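Local coordinates for segregation and condensation protein B (Mycobacterium tuberculosis, PDB 2Z99) that probably takes part in chromosome segregation and condensation during cell division as the winged-helix ScpB subunit of the bacterial SMC complex, at residues A[9-13]-A[14-18]. Residues are numbered along the deposited sequence; the frame is centred on the assembly and turned at random.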
loop_
_atom_site.group_PDB
_atom_site.type_symbol
_atom_site.label_atom_id
_atom_site.label_comp_id
_atom_site.label_asym_id
_atom_site.label_seq_id
_atom_site.Cartn_x
_atom_site.Cartn_y
_atom_site.Cartn_z
ATOM N N ALA A 9 -27.983 -3.125 12.033
ATOM C CA ALA A 9 -26.775 -3.793 11.471
ATOM C C ALA A 9 -25.841 -4.231 12.600
ATOM O O ALA A 9 -25.451 -3.414 13.441
ATOM C CB ALA A 9 -26.047 -2.833 10.528
ATOM N N GLU A 10 -25.493 -5.517 12.623
ATOM C CA GLU A 10 -24.597 -6.040 13.653
ATOM C C GLU A 10 -23.705 -7.157 13.129
ATOM O O GLU A 10 -24.156 -8.045 12.399
ATOM C CB GLU A 10 -25.390 -6.551 14.856
ATOM C CG GLU A 10 -24.930 -5.962 16.189
ATOM C CD GLU A 10 -23.418 -5.797 16.281
ATOM O OE1 GLU A 10 -22.881 -4.871 15.642
ATOM O OE2 GLU A 10 -22.764 -6.592 16.989
ATOM N N LEU A 11 -22.438 -7.113 13.529
ATOM C CA LEU A 11 -21.446 -8.084 13.092
ATOM C C LEU A 11 -20.960 -8.961 14.241
ATOM O O LEU A 11 -20.505 -8.450 15.263
ATOM C CB LEU A 11 -20.230 -7.354 12.512
ATOM C CG LEU A 11 -20.430 -6.025 11.788
ATOM C CD1 LEU A 11 -19.093 -5.320 11.643
ATOM C CD2 LEU A 11 -21.068 -6.255 10.442
ATOM N N ASP A 12 -21.039 -10.277 14.071
ATOM C CA ASP A 12 -20.557 -11.168 15.109
ATOM C C ASP A 12 -19.034 -11.138 15.074
ATOM O O ASP A 12 -18.439 -10.496 14.208
ATOM C CB ASP A 12 -21.074 -12.600 14.907
ATOM C CG ASP A 12 -20.574 -13.241 13.628
ATOM O OD1 ASP A 12 -19.351 -13.219 13.380
ATOM O OD2 ASP A 12 -21.406 -13.791 12.874
ATOM N N ALA A 13 -18.410 -11.833 16.015
ATOM C CA ALA A 13 -16.961 -11.872 16.116
ATOM C C ALA A 13 -16.289 -12.111 14.778
ATOM O O ALA A 13 -15.406 -11.357 14.366
ATOM C CB ALA A 13 -16.546 -12.945 17.098
ATOM N N ASP A 14 -16.713 -13.174 14.105
ATOM C CA ASP A 14 -16.154 -13.540 12.814
ATOM C C ASP A 14 -16.365 -12.502 11.714
ATOM O O ASP A 14 -15.530 -12.369 10.831
ATOM C CB ASP A 14 -16.707 -14.903 12.375
ATOM C CG ASP A 14 -15.959 -16.062 13.009
ATOM O OD1 ASP A 14 -15.141 -15.814 13.923
ATOM O OD2 ASP A 14 -16.185 -17.216 12.589
ATOM N N GLU A 15 -17.468 -11.770 11.751
ATOM C CA GLU A 15 -17.690 -10.750 10.732
ATOM C C GLU A 15 -16.806 -9.538 10.980
ATOM O O GLU A 15 -16.177 -9.028 10.069
ATOM C CB GLU A 15 -19.153 -10.316 10.695
ATOM C CG GLU A 15 -19.948 -11.040 9.651
ATOM C CD GLU A 15 -19.369 -10.862 8.263
ATOM O OE1 GLU A 15 -19.377 -9.719 7.760
ATOM O OE2 GLU A 15 -18.897 -11.866 7.677
ATOM N N LEU A 16 -16.752 -9.091 12.225
ATOM C CA LEU A 16 -15.942 -7.934 12.594
ATOM C C LEU A 16 -14.495 -8.178 12.183
ATOM O O LEU A 16 -13.816 -7.267 11.701
ATOM C CB LEU A 16 -16.004 -7.705 14.105
ATOM C CG LEU A 16 -15.961 -6.271 14.651
ATOM C CD1 LEU A 16 -14.947 -6.200 15.787
ATOM C CD2 LEU A 16 -15.616 -5.289 13.557
ATOM N N LYS A 17 -14.028 -9.407 12.378
ATOM C CA LYS A 17 -12.663 -9.758 12.025
ATOM C C LYS A 17 -12.457 -9.588 10.523
ATOM O O LYS A 17 -11.422 -9.097 10.080
ATOM C CB LYS A 17 -12.358 -11.195 12.453
ATOM C CG LYS A 17 -10.946 -11.669 12.127
ATOM C CD LYS A 17 -10.468 -12.681 13.169
ATOM C CE LYS A 17 -9.139 -13.327 12.797
ATOM N NZ LYS A 17 -9.299 -14.380 11.754
ATOM N N ARG A 18 -13.459 -9.979 9.743
ATOM C CA ARG A 18 -13.372 -9.865 8.294
ATOM C C ARG A 18 -13.284 -8.410 7.876
ATOM O O ARG A 18 -12.337 -8.010 7.200
ATOM C CB ARG A 18 -14.588 -10.511 7.645
ATOM C CG ARG A 18 -14.726 -11.976 7.982
ATOM C CD ARG A 18 -15.900 -12.584 7.263
ATOM N NE ARG A 18 -15.900 -14.027 7.432
ATOM C CZ ARG A 18 -16.780 -14.695 8.170
ATOM N NH1 ARG A 18 -17.751 -14.055 8.811
ATOM N NH2 ARG A 18 -16.675 -16.010 8.268
#
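The N-cap of helix 13-26, the first helix of the modelled chain, is formed by Asp-12, whose carboxylate folds forward over the opening turn. OD1 of Asp-12 accepts from the backbone N of Glu-15 at 2.9 Å, with the N-H arriving 40° out of the carboxylate plane. Chi1 of 64° sets CG between the backbone N and the carbonyl carbon, and from there OD1 also lies 2.7 Å from the N of Asp-14. A negative group placed here would be expected to interact favourably with the positive end of the helix dipole. The main chain of the same residue starts the regular helical pattern: Leu-16 N donates to Asp-12 O (3.0 Å), and Lys-17 N follows by donating to Ala-13 O.

Just ahead of the cap, Leu-11 reaches forward over the first turn in the manner of a hydrophobic staple, the apolar pairing of the residue preceding an N-cap with the fourth residue of the helix. Its CD1 meets CD2 of Leu-16 at 4.0 Å, the two side chains crossing at about a right angle, while its CB rests 3.6 Å from CB of Glu-15. Both leucines are buried and touch Thr-40 of helix 33-40; Leu-11 also packs on Tyr-85 of the second subunit. The Glu-15 chain, bent at chi2, carries its carboxylate away from the cap, where OE2 forms a salt bridge with NH1 of Arg-18 (2.7 Å) and OE1 pairs with Arg-81 of the second subunit.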